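Local coordinates for protein bacteriorhodopsin (Nanosalina sp., PDB 6EYU) that probably pumps protons inward across the membrane, as a retinal-binding microbial rhodopsin of the xenorhodopsin group, at residues 15-20 against 61-66; 74-79 against 211-216; 184-189 against 199-204. All coordinates share one frame; numbering follows the deposited sequence.

Interaction 1 (15-20 against 61-66); sequences PFILAY and NFLNQS. With LFA (eicosane), chain E; MUN ([(2~{S})-2,3-bis(oxidanyl)propyl] (~{E})-undec-2-enoate), chain U; LFA (eicosane), chain F.
I17 and L18, neighbours on helix 14-38, meet F62 and L63 near the weakly bonded, kinked end of helix 42-63 through apolar side chains alone. Just before them, P15 touches both eicosanes with its CB, and one of these alkanes runs over a face of the F16 ring, its C13 4.1 Å above the plane and over the ring centre. I17 then divides its two branches between the partners. Its CG2, anti to the backbone N, lies 3.5 Å from L63 CD2 where the two side chains run antiparallel past one another. CG1, beside that N (chi1 -75°), carries CD1 to within 3.8 Å of F62 CB, the two side chains roughly perpendicular. L18 forks as well: its CD1 sits 3.5 Å from L63 CD1, while its CD2 is 3.5 Å from C15 of the other eicosane. L63 CD1 in turn approaches the ester carbonyl oxygen OAD of a glycerol lipid (3.2 Å); the contact thus joins the first two long helices of the seven-helix rhodopsin bundle near their ends, at the lipid-facing surface. A19 CB rests on C9 of the eicosane that covers F16, at 3.8 Å. Y20 closes the segment, its OH hydrogen-bonded to S55. Helix 198-230 packs against F16 and Y20, helix 2-7 meets F62 through I6, and L120 of the second subunit packs on N61 of helix 42-63.

Interaction 2 (74-79 against 211-216); sequences YMDWMV and FCKQVY. With RET (retinal), chain D; MUN ([(2~{S})-2,3-bis(oxidanyl)propyl] (~{E})-undec-2-enoate), chain B.
The indole of W77, approached obliquely by K213 NZ, carries the retinal polyene over one face: retinal C12 lies 3.8 Å above the ring plane, displaced toward its rim. At the indole edge and in its plane sits a water that accepts from W77 NE1 at 3.1 Å. The same water donates to D76 OD2 (2.9 Å) and accepts from K213 NZ (3.2 Å), so three groups fix its position. D76 OD2 has a second partner in S55 OG. K213 reaches across from helix 198-230 as an extended chain until its last torsion bends (chi4 82°), which sets NZ beside the water; NZ is bonded to retinal C15 at 1.3 Å, as expected of a Schiff base. D76 OD2 and K213 NZ, 4.4 Å apart, make no direct salt bridge. With an alanine at W77, the polyene would probably lose the flat wall along one side and the water one of its donors, leaving both freer to shift. A retinal Schiff base on a lysine of the last long helix is characteristic of this family. The water offers a bonded route between Schiff base and D76, consistent with proton transfer in an inward pump.

Interaction 3 (184-189 against 199-204); sequences SGIDAL and TQTSIA. With MUN ([(2~{S})-2,3-bis(oxidanyl)propyl] (~{E})-undec-2-enoate), chain S.
S184 and T201 are brought together by their first torsions: S184 OG stands anti to its own N (chi1 160°) and T201 OG1 lies beside its own (chi1 -50°), which turns the two hydroxyls toward one another. S184 OG donates to T201 OG1 at 3.0 Å. The threonine hydroxyl has a further partner, the carbonyl oxygen of D197, the residue just before helix 198-230, and so links the loop to the first turn of that helix. S184 OG also receives the backbone N of I186, 3.3 Å away; this bond is weak though nearly straight (N-H...O 170°), and it gives S184 the pattern of an ST turn just where helix 157-183 has ended. A short polar chain thus runs from a loop amide through two buried hydroxyls to the carbonyl just ahead of the helix. The residues involved belong to the connection between the last two long helices of the seven-helix rhodopsin bundle. After S184 the chain continues through G185, which shares backbone hydrogen bonds with L196, into a type I beta turn from I186 to L189, where L189 N bonds to I186 O at 3.2 Å. Apolar contact flanks the hydroxyl pair. The methyl CG2 of T201 packs 3.6 Å from S184 CB, and on another side I186 CD1 comes to 4.0 Å from that same methyl, the isoleucine and threonine side chains meeting at a slant. I186 is covered in addition by V2 of helix 2-7. Elsewhere on this part of helix 198-230, Q200 brings its NE2 to 3.6 Å from the glycerol oxygen OAJ of a bound lipid.

The centre of interaction 2 lies about 3 Å from the centre of the chain, whereas interactions 1 and 3 are each centred about 18 Å away, on the same side of it. The chemistry follows position: covalent retinal and a bound water in the core, a buried pair of hydroxyls where a loop meets a helix in interaction 3, and hydrocarbon bordered by lipid in interaction 1. Interactions 2 and 3 share helix 198-230, and the loop closed by 74-79 and 211-216 contains interaction 3. Interaction 1 touches both others, through F16 on I203 and I17 on S202, and through Y20 on K213, so helix 14-38 runs alongside helix 198-230 past both sites.

Interaction 1 (15-20 against 61-66)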
loop_
_atom_site.group_PDB
_atom_site.type_symbol
_atom_site.label_atom_id
_atom_site.label_comp_id
_atom_site.label_asym_id
_atom_site.label_seq_id
_atom_site.Cartn_x
_atom_site.Cartn_y
_atom_site.Cartn_z
ATOM N N PRO A 15 -1.199 26.770 -16.090
ATOM C CA PRO A 15 -2.476 26.604 -16.776
ATOM C C PRO A 15 -2.741 25.153 -17.163
ATOM O O PRO A 15 -3.848 24.652 -16.969
ATOM C CB PRO A 15 -2.329 27.475 -18.035
ATOM C CG PRO A 15 -0.999 28.159 -17.940
ATOM C CD PRO A 15 -0.485 27.971 -16.546
ATOM N N PHE A 16 -1.727 24.489 -17.709
ATOM C CA PHE A 16 -1.842 23.083 -18.075
ATOM C C PHE A 16 -2.130 22.233 -16.844
ATOM O O PHE A 16 -3.025 21.388 -16.856
ATOM C CB PHE A 16 -0.553 22.603 -18.747
ATOM C CG PHE A 16 -0.290 23.245 -20.078
ATOM C CD1 PHE A 16 0.397 24.445 -20.158
ATOM C CD2 PHE A 16 -0.792 22.688 -21.242
ATOM C CE1 PHE A 16 0.640 25.040 -21.382
ATOM C CE2 PHE A 16 -0.557 23.280 -22.468
ATOM C CZ PHE A 16 0.162 24.457 -22.538
ATOM N N ILE A 17 -1.399 22.497 -15.766
ATOM C CA ILE A 17 -1.606 21.789 -14.510
ATOM C C ILE A 17 -3.018 22.021 -13.982
ATOM O O ILE A 17 -3.682 21.086 -13.535
ATOM C CB ILE A 17 -0.589 22.235 -13.444
ATOM C CG1 ILE A 17 0.785 21.628 -13.741
ATOM C CG2 ILE A 17 -1.059 21.822 -12.056
ATOM C CD1 ILE A 17 1.939 22.404 -13.145
ATOM N N LEU A 18 -3.520 23.241 -14.157
ATOM C CA LEU A 18 -4.903 23.549 -13.814
ATOM C C LEU A 18 -5.867 22.804 -14.730
ATOM O O LEU A 18 -6.778 22.121 -14.261
ATOM C CB LEU A 18 -5.157 25.055 -13.907
ATOM C CG LEU A 18 -6.025 25.624 -12.783
ATOM C CD1 LEU A 18 -5.193 25.844 -11.530
ATOM C CD2 LEU A 18 -6.699 26.917 -13.218
ATOM N N ALA A 19 -5.708 23.001 -16.034
ATOM C CA ALA A 19 -6.586 22.374 -17.014
ATOM C C ALA A 19 -6.601 20.861 -16.825
ATOM O O ALA A 19 -7.615 20.206 -17.068
ATOM C CB ALA A 19 -6.138 22.725 -18.424
ATOM N N TYR A 20 -5.474 20.312 -16.381
ATOM C CA TYR A 20 -5.360 18.876 -16.160
ATOM C C TYR A 20 -6.199 18.448 -14.959
ATOM O O TYR A 20 -6.936 17.465 -15.027
ATOM C CB TYR A 20 -3.899 18.480 -15.941
ATOM C CG TYR A 20 -3.695 16.999 -15.708
ATOM C CD1 TYR A 20 -3.651 16.108 -16.773
ATOM C CD2 TYR A 20 -3.498 16.499 -14.427
ATOM C CE1 TYR A 20 -3.433 14.759 -16.566
ATOM C CE2 TYR A 20 -3.259 15.155 -14.214
ATOM C CZ TYR A 20 -3.233 14.289 -15.286
ATOM O OH TYR A 20 -3.012 12.947 -15.076
ATOM N N ASN A 61 0.041 19.674 -5.825
ATOM C CA ASN A 61 1.285 19.945 -5.115
ATOM C C ASN A 61 2.245 20.762 -5.976
ATOM O O ASN A 61 3.276 21.230 -5.493
ATOM C CB ASN A 61 1.955 18.636 -4.693
ATOM C CG ASN A 61 1.271 17.987 -3.506
ATOM O OD1 ASN A 61 1.277 18.527 -2.401
ATOM N ND2 ASN A 61 0.716 16.799 -3.720
ATOM N N PHE A 62 1.861 21.003 -7.226
ATOM C CA PHE A 62 2.567 21.969 -8.062
ATOM C C PHE A 62 1.933 23.353 -7.958
ATOM O O PHE A 62 2.598 24.364 -8.184
ATOM C CB PHE A 62 2.576 21.508 -9.522
ATOM C CG PHE A 62 3.258 20.186 -9.736
ATOM C CD1 PHE A 62 4.579 20.005 -9.363
ATOM C CD2 PHE A 62 2.588 19.140 -10.347
ATOM C CE1 PHE A 62 5.207 18.786 -9.554
ATOM C CE2 PHE A 62 3.209 17.920 -10.540
ATOM C CZ PHE A 62 4.520 17.743 -10.143
ATOM N N LEU A 63 0.667 23.397 -7.556
ATOM C CA LEU A 63 -0.036 24.664 -7.380
ATOM C C LEU A 63 0.236 25.249 -5.999
ATOM O O LEU A 63 -0.053 26.419 -5.744
ATOM C CB LEU A 63 -1.542 24.471 -7.570
ATOM C CG LEU A 63 -1.978 23.914 -8.926
ATOM C CD1 LEU A 63 -3.486 24.027 -9.086
ATOM C CD2 LEU A 63 -1.260 24.634 -10.058
ATOM N N ASN A 64 0.649 24.389 -5.074
ATOM C CA ASN A 64 0.883 24.800 -3.694
ATOM C C ASN A 64 2.025 23.992 -3.095
ATOM O O ASN A 64 1.882 22.796 -2.841
ATOM C CB ASN A 64 -0.380 24.594 -2.856
ATOM C CG ASN A 64 -1.476 25.580 -3.202
ATOM O OD1 ASN A 64 -2.490 25.212 -3.796
ATOM N ND2 ASN A 64 -1.325 26.817 -2.746
ATOM N N GLN A 65 3.159 24.647 -2.869
ATOM C CA GLN A 65 4.346 23.948 -2.398
ATOM C C GLN A 65 4.026 23.131 -1.154
ATOM O O GLN A 65 3.436 23.638 -0.199
ATOM C CB GLN A 65 5.472 24.934 -2.090
ATOM C CG GLN A 65 6.432 24.438 -1.021
ATOM C CD GLN A 65 7.884 24.664 -1.391
ATOM O OE1 GLN A 65 8.661 23.717 -1.512
ATOM N NE2 GLN A 65 8.251 25.922 -1.605
ATOM N N SER A 66 4.563 21.918 -1.112
ATOM C CA SER A 66 4.480 21.078 0.073
ATOM C C SER A 66 5.710 20.179 0.124
ATOM O O SER A 66 6.565 20.239 -0.759
ATOM C CB SER A 66 3.209 20.228 0.027
ATOM O OG SER A 66 3.445 18.992 -0.626
HETATM C C5 LFA E . -9.313 18.585 -23.256
HETATM C C6 LFA E . -9.197 20.076 -22.946
HETATM C C7 LFA E . -7.732 20.439 -22.709
HETATM C C8 LFA E . -7.620 21.945 -22.480
HETATM C C9 LFA E . -6.168 22.337 -22.203
HETATM C C10 LFA E . -6.047 23.859 -22.265
HETATM C C11 LFA E . -4.756 24.327 -21.591
HETATM C C12 LFA E . -4.075 25.369 -22.478
HETATM C C13 LFA E . -3.371 26.425 -21.626
HETATM C C14 LFA E . -2.118 26.909 -22.358
HETATM C C15 LFA E . -1.685 28.277 -21.833
HETATM C C16 LFA E . -0.160 28.384 -21.893
HETATM C C17 LFA E . 0.280 29.829 -21.657
HETATM C C18 LFA E . 1.701 29.840 -21.095
HETATM C C19 LFA E . 2.403 31.147 -21.464
HETATM C C20 LFA E . 1.658 32.327 -20.844
HETATM C CAN MUN U . -12.568 20.881 -9.758
HETATM C CAM MUN U . -11.378 20.906 -8.797
HETATM C CAK MUN U . -10.858 22.339 -8.667
HETATM C CAH MUN U . -9.807 22.600 -9.749
HETATM C CAF MUN U . -8.443 22.843 -9.096
HETATM C CAC MUN U . -8.345 24.114 -8.226
HETATM C CAA MUN U . -6.953 24.414 -7.626
HETATM O OAD MUN U . -6.175 23.492 -7.388
HETATM O OAB MUN U . -6.833 25.649 -7.068
HETATM C CAE MUN U . -6.136 25.527 -5.824
HETATM C CAG MUN U . -4.930 26.469 -5.813
HETATM O OAJ MUN U . -4.918 27.244 -7.014
HETATM C CAI MUN U . -5.025 27.401 -4.603
HETATM O OAL MUN U . -4.099 28.479 -4.757
HETATM C C7 LFA F . -12.850 20.525 -20.241
HETATM C C8 LFA F . -12.998 21.968 -19.764
HETATM C C9 LFA F . -11.899 22.288 -18.753
HETATM C C10 LFA F . -11.076 23.477 -19.247
HETATM C C11 LFA F . -10.373 24.136 -18.062
HETATM C C12 LFA F . -9.409 25.211 -18.561
HETATM C C13 LFA F . -8.671 25.819 -17.369
HETATM C C14 LFA F . -7.702 26.901 -17.842
HETATM C C15 LFA F . -7.033 27.536 -16.624
HETATM C C16 LFA F . -6.427 28.886 -16.998
HETATM C C17 LFA F . -5.187 29.135 -16.138
HETATM C C18 LFA F . -5.349 30.432 -15.350
HETATM C C19 LFA F . -4.006 30.818 -14.734
HETATM C C20 LFA F . -3.485 29.659 -13.887
#

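Interaction 2 (74-79 against 211-216)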
loop_
_atom_site.group_PDB
_atom_site.type_symbol
_atom_site.label_atom_id
_atom_site.label_comp_id
_atom_site.label_asym_id
_atom_site.label_seq_id
_atom_site.Cartn_x
_atom_site.Cartn_y
_atom_site.Cartn_z
ATOM N N TYR A 74 5.913 11.010 -8.755
ATOM C CA TYR A 74 6.098 9.661 -8.233
ATOM C C TYR A 74 4.928 9.265 -7.339
ATOM O O TYR A 74 4.410 8.151 -7.436
ATOM C CB TYR A 74 7.407 9.568 -7.447
ATOM C CG TYR A 74 8.620 10.014 -8.229
ATOM C CD1 TYR A 74 8.965 9.393 -9.422
ATOM C CD2 TYR A 74 9.341 11.137 -7.846
ATOM C CE1 TYR A 74 10.035 9.836 -10.175
ATOM C CE2 TYR A 74 10.413 11.588 -8.592
ATOM C CZ TYR A 74 10.758 10.932 -9.753
ATOM O OH TYR A 74 11.828 11.373 -10.497
ATOM N N MET A 75 4.515 10.182 -6.471
ATOM C CA MET A 75 3.353 9.958 -5.619
ATOM C C MET A 75 2.119 9.676 -6.470
ATOM O O MET A 75 1.241 8.910 -6.072
ATOM C CB MET A 75 3.101 11.179 -4.733
ATOM C CG MET A 75 4.260 11.522 -3.810
ATOM S SD MET A 75 4.853 10.097 -2.878
ATOM C CE MET A 75 3.586 9.964 -1.620
ATOM N N ASP A 76 2.077 10.271 -7.658
ATOM C CA ASP A 76 0.960 10.075 -8.575
ATOM C C ASP A 76 1.054 8.714 -9.255
ATOM O O ASP A 76 0.179 7.863 -9.085
ATOM C CB ASP A 76 0.943 11.180 -9.632
ATOM C CG ASP A 76 -0.206 11.035 -10.610
ATOM O OD1 ASP A 76 -0.845 9.962 -10.622
ATOM O OD2 ASP A 76 -0.478 11.997 -11.358
ATOM N N TRP A 77 2.074 8.546 -10.090
ATOM C CA TRP A 77 2.218 7.337 -10.893
ATOM C C TRP A 77 2.332 6.117 -9.991
ATOM O O TRP A 77 1.977 5.005 -10.384
ATOM C CB TRP A 77 3.456 7.442 -11.784
ATOM C CG TRP A 77 3.538 8.738 -12.522
ATOM C CD1 TRP A 77 2.516 9.610 -12.755
ATOM C CD2 TRP A 77 4.723 9.367 -13.025
ATOM N NE1 TRP A 77 2.979 10.712 -13.433
ATOM C CE2 TRP A 77 4.331 10.586 -13.612
ATOM C CE3 TRP A 77 6.074 9.005 -13.059
ATOM C CZ2 TRP A 77 5.234 11.429 -14.254
ATOM C CZ3 TRP A 77 6.971 9.850 -13.686
ATOM C CH2 TRP A 77 6.548 11.052 -14.269
ATOM N N MET A 78 2.657 6.367 -8.728
ATOM C CA MET A 78 2.908 5.301 -7.772
ATOM C C MET A 78 1.661 4.448 -7.570
ATOM O O MET A 78 1.759 3.245 -7.326
ATOM C CB MET A 78 3.353 5.898 -6.437
ATOM C CG MET A 78 3.251 4.945 -5.258
ATOM S SD MET A 78 3.986 5.657 -3.775
ATOM C CE MET A 78 4.923 7.002 -4.494
ATOM N N VAL A 79 0.489 5.058 -7.720
ATOM C CA VAL A 79 -0.761 4.311 -7.620
ATOM C C VAL A 79 -1.638 4.458 -8.862
ATOM O O VAL A 79 -2.406 3.552 -9.191
ATOM C CB VAL A 79 -1.573 4.715 -6.371
ATOM C CG1 VAL A 79 -0.867 5.822 -5.604
ATOM C CG2 VAL A 79 -2.983 5.131 -6.761
ATOM N N PHE A 211 -3.452 11.821 -21.878
ATOM C CA PHE A 211 -3.773 10.793 -22.861
ATOM C C PHE A 211 -3.790 9.405 -22.225
ATOM O O PHE A 211 -4.458 8.497 -22.723
ATOM C CB PHE A 211 -2.774 10.831 -24.019
ATOM C CG PHE A 211 -3.085 11.877 -25.052
ATOM C CD1 PHE A 211 -4.043 11.639 -26.026
ATOM C CD2 PHE A 211 -2.549 13.149 -24.947
ATOM C CE1 PHE A 211 -4.417 12.635 -26.909
ATOM C CE2 PHE A 211 -2.903 14.144 -25.840
ATOM C CZ PHE A 211 -3.840 13.886 -26.821
ATOM N N CYS A 212 -3.142 9.271 -21.071
ATOM C CA CYS A 212 -2.980 7.964 -20.436
ATOM C C CYS A 212 -4.014 7.741 -19.333
ATOM O O CYS A 212 -4.141 6.637 -18.804
ATOM C CB CYS A 212 -1.571 7.821 -19.861
ATOM S SG CYS A 212 -0.252 7.913 -21.094
ATOM N N LYS A 213 -4.711 8.806 -18.956
ATOM C CA LYS A 213 -5.706 8.747 -17.890
ATOM C C LYS A 213 -7.071 9.219 -18.405
ATOM O O LYS A 213 -7.982 8.414 -18.598
ATOM C CB LYS A 213 -5.254 9.605 -16.706
ATOM C CG LYS A 213 -3.973 9.032 -16.093
ATOM C CD LYS A 213 -3.498 9.866 -14.901
ATOM C CE LYS A 213 -2.236 9.256 -14.282
ATOM N NZ LYS A 213 -1.055 9.682 -15.048
ATOM N N GLN A 214 -7.202 10.523 -18.633
ATOM C CA GLN A 214 -8.481 11.104 -19.031
ATOM C C GLN A 214 -9.000 10.442 -20.304
ATOM O O GLN A 214 -10.090 9.870 -20.318
ATOM C CB GLN A 214 -8.339 12.612 -19.249
ATOM C CG GLN A 214 -8.576 13.444 -18.000
ATOM C CD GLN A 214 -7.287 13.966 -17.393
ATOM O OE1 GLN A 214 -7.169 15.152 -17.086
ATOM N NE2 GLN A 214 -6.325 13.074 -17.191
ATOM N N VAL A 215 -8.186 10.474 -21.354
ATOM C CA VAL A 215 -8.567 9.899 -22.640
ATOM C C VAL A 215 -8.722 8.386 -22.530
ATOM O O VAL A 215 -9.634 7.802 -23.114
ATOM C CB VAL A 215 -7.516 10.211 -23.722
ATOM C CG1 VAL A 215 -7.854 9.485 -25.015
ATOM C CG2 VAL A 215 -7.424 11.712 -23.954
ATOM N N TYR A 216 -7.838 7.760 -21.759
ATOM C CA TYR A 216 -7.716 6.307 -21.753
ATOM C C TYR A 216 -8.941 5.668 -21.108
ATOM O O TYR A 216 -9.431 4.638 -21.570
ATOM C CB TYR A 216 -6.452 5.889 -20.998
ATOM C CG TYR A 216 -6.438 4.437 -20.574
ATOM C CD1 TYR A 216 -6.310 3.424 -21.515
ATOM C CD2 TYR A 216 -6.344 4.093 -19.231
ATOM C CE1 TYR A 216 -6.182 2.103 -21.133
ATOM C CE2 TYR A 216 -6.213 2.775 -18.838
ATOM C CZ TYR A 216 -6.137 1.783 -19.792
ATOM O OH TYR A 216 -6.026 0.468 -19.406
HETATM C C1 RET D . 10.145 6.687 -14.391
HETATM C C2 RET D . 11.412 6.488 -13.553
HETATM C C3 RET D . 12.602 6.083 -14.421
HETATM C C4 RET D . 12.359 4.712 -15.043
HETATM C C5 RET D . 10.941 4.617 -15.606
HETATM C C6 RET D . 9.938 5.501 -15.342
HETATM C C7 RET D . 8.646 5.317 -15.976
HETATM C C8 RET D . 7.606 6.153 -15.699
HETATM C C9 RET D . 6.309 5.879 -16.263
HETATM C C10 RET D . 5.236 6.735 -16.037
HETATM C C11 RET D . 3.950 6.600 -16.606
HETATM C C12 RET D . 3.092 7.574 -16.104
HETATM C C13 RET D . 1.705 7.660 -16.354
HETATM C C14 RET D . 0.946 8.684 -15.773
HETATM C C15 RET D . -0.436 8.828 -15.844
HETATM C C16 RET D . 8.925 6.767 -13.472
HETATM C C17 RET D . 10.258 7.964 -15.227
HETATM C C18 RET D . 10.635 3.458 -16.556
HETATM C C19 RET D . 6.120 4.653 -17.158
HETATM C C20 RET D . 1.034 6.646 -17.284
HETATM C CAR MUN B . 0.861 10.565 -0.775
HETATM C CAQ MUN B . 1.497 10.022 0.506
HETATM C CAP MUN B . 1.348 8.500 0.544
HETATM C CAO MUN B . 2.067 7.951 1.777
HETATM C CAN MUN B . 3.270 8.839 2.102
HETATM C CAM MUN B . 3.182 9.308 3.557
HETATM C CAK MUN B . 4.188 10.437 3.792
HETATM C CAH MUN B . 4.953 10.181 5.095
HETATM C CAF MUN B . 4.300 10.961 6.239
HETATM C CAC MUN B . 4.869 12.359 6.504
HETATM C CAA MUN B . 6.368 12.528 6.235
HETATM O OAD MUN B . 6.950 11.808 5.426
HETATM O OAB MUN B . 6.941 13.601 6.847
HETATM C CAE MUN B . 7.937 14.179 5.998
HETATM C CAG MUN B . 8.208 15.621 6.437
HETATM O OAJ MUN B . 6.989 16.367 6.405
HETATM C CAI MUN B . 8.771 15.625 7.861
HETATM O OAL MUN B . 8.750 16.958 8.377
HETATM O O HOH W 1 0.452 12.322 -14.058
#

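Interaction 3 (184-189 against 199-204)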
loop_
_atom_site.group_PDB
_atom_site.type_symbol
_atom_site.label_atom_id
_atom_site.label_comp_id
_atom_site.label_asym_id
_atom_site.label_seq_id
_atom_site.Cartn_x
_atom_site.Cartn_y
_atom_site.Cartn_z
ATOM N N SER A 184 14.998 15.682 -19.577
ATOM C CA SER A 184 14.630 16.868 -18.811
ATOM C C SER A 184 15.845 17.439 -18.089
ATOM O O SER A 184 16.696 16.697 -17.601
ATOM C CB SER A 184 13.534 16.531 -17.797
ATOM O OG SER A 184 13.486 17.495 -16.760
ATOM N N GLY A 185 15.930 18.765 -18.048
ATOM C CA GLY A 185 17.089 19.441 -17.481
ATOM C C GLY A 185 16.803 20.000 -16.101
ATOM O O GLY A 185 17.456 20.943 -15.656
ATOM N N ILE A 186 15.825 19.412 -15.420
ATOM C CA ILE A 186 15.638 19.647 -13.994
ATOM C C ILE A 186 16.779 19.029 -13.194
ATOM O O ILE A 186 17.043 17.831 -13.297
ATOM C CB ILE A 186 14.305 19.057 -13.498
ATOM C CG1 ILE A 186 13.134 19.918 -13.978
ATOM C CG2 ILE A 186 14.299 18.963 -11.980
ATOM C CD1 ILE A 186 11.789 19.233 -13.869
ATOM N N ASP A 187 17.514 19.872 -12.476
ATOM C CA ASP A 187 18.808 19.486 -11.925
ATOM C C ASP A 187 18.665 18.262 -11.027
ATOM O O ASP A 187 19.565 17.427 -10.951
ATOM C CB ASP A 187 19.413 20.645 -11.132
ATOM C CG ASP A 187 19.373 21.956 -11.893
ATOM O OD1 ASP A 187 18.264 22.399 -12.258
ATOM O OD2 ASP A 187 20.443 22.577 -12.065
ATOM N N ALA A 188 17.493 18.120 -10.414
ATOM C CA ALA A 188 17.289 17.122 -9.372
ATOM C C ALA A 188 17.407 15.710 -9.937
ATOM O O ALA A 188 17.889 14.802 -9.258
ATOM C CB ALA A 188 15.932 17.316 -8.716
ATOM N N LEU A 189 16.881 15.506 -11.141
ATOM C CA LEU A 189 16.848 14.172 -11.735
ATOM C C LEU A 189 17.997 13.968 -12.720
ATOM O O LEU A 189 18.304 14.853 -13.518
ATOM C CB LEU A 189 15.503 13.913 -12.423
ATOM C CG LEU A 189 14.957 14.992 -13.359
ATOM C CD1 LEU A 189 15.320 14.682 -14.804
ATOM C CD2 LEU A 189 13.448 15.108 -13.204
ATOM N N THR A 199 9.628 23.880 -17.356
ATOM C CA THR A 199 8.271 24.156 -17.816
ATOM C C THR A 199 7.876 23.193 -18.930
ATOM O O THR A 199 6.772 22.649 -18.931
ATOM C CB THR A 199 8.136 25.599 -18.337
ATOM O OG1 THR A 199 8.592 26.519 -17.337
ATOM C CG2 THR A 199 6.688 25.907 -18.688
ATOM N N GLN A 200 8.776 23.007 -19.890
ATOM C CA GLN A 200 8.562 22.048 -20.967
ATOM C C GLN A 200 8.373 20.644 -20.402
ATOM O O GLN A 200 7.445 19.931 -20.784
ATOM C CB GLN A 200 9.748 22.063 -21.933
ATOM C CG GLN A 200 9.796 23.286 -22.833
ATOM C CD GLN A 200 11.147 23.472 -23.494
ATOM O OE1 GLN A 200 12.189 23.270 -22.869
ATOM N NE2 GLN A 200 11.137 23.933 -24.739
ATOM N N THR A 201 9.262 20.253 -19.495
ATOM C CA THR A 201 9.119 18.994 -18.777
ATOM C C THR A 201 7.733 18.892 -18.150
ATOM O O THR A 201 7.020 17.909 -18.355
ATOM C CB THR A 201 10.175 18.861 -17.665
ATOM O OG1 THR A 201 11.475 19.149 -18.196
ATOM C CG2 THR A 201 10.166 17.458 -17.080
ATOM N N SER A 202 7.323 19.954 -17.464
ATOM C CA SER A 202 6.043 19.966 -16.768
ATOM C C SER A 202 4.888 19.831 -17.753
ATOM O O SER A 202 4.014 18.981 -17.581
ATOM C CB SER A 202 5.891 21.254 -15.956
ATOM O OG SER A 202 4.890 21.114 -14.962
ATOM N N ILE A 203 4.915 20.630 -18.816
ATOM C CA ILE A 203 3.896 20.537 -19.856
ATOM C C ILE A 203 3.784 19.102 -20.359
ATOM O O ILE A 203 2.699 18.522 -20.373
ATOM C CB ILE A 203 4.207 21.456 -21.054
ATOM C CG1 ILE A 203 4.625 22.848 -20.574
ATOM C CG2 ILE A 203 2.991 21.563 -21.963
ATOM C CD1 ILE A 203 3.703 23.439 -19.531
ATOM N N ALA A 204 4.923 18.516 -20.719
ATOM C CA ALA A 204 4.949 17.165 -21.268
ATOM C C ALA A 204 4.313 16.180 -20.293
ATOM O O ALA A 204 3.592 15.268 -20.697
ATOM C CB ALA A 204 6.379 16.751 -21.578
HETATM C CAR MUN S . 1.257 13.823 -27.787
HETATM C CAQ MUN S . 1.842 15.221 -27.990
HETATM C CAP MUN S . 3.068 15.399 -27.091
HETATM C CAO MUN S . 3.098 16.838 -26.573
HETATM C CAN MUN S . 4.487 17.161 -26.021
HETATM C CAM MUN S . 4.384 18.367 -25.085
HETATM C CAK MUN S . 5.221 19.523 -25.637
HETATM C CAH MUN S . 6.426 19.747 -24.721
HETATM C CAF MUN S . 7.485 20.592 -25.440
HETATM C CAC MUN S . 8.681 19.815 -26.020
HETATM C CAA MUN S . 9.805 20.616 -26.702
HETATM O OAD MUN S . 9.579 21.735 -27.163
HETATM O OAB MUN S . 10.948 19.917 -26.940
HETATM C CAE MUN S . 11.613 20.474 -28.080
HETATM C CAG MUN S . 12.934 21.114 -27.646
HETATM O OAJ MUN S . 12.950 21.256 -26.222
HETATM C CAI MUN S . 14.100 20.225 -28.083
HETATM O OAL MUN S . 15.114 21.032 -28.688
#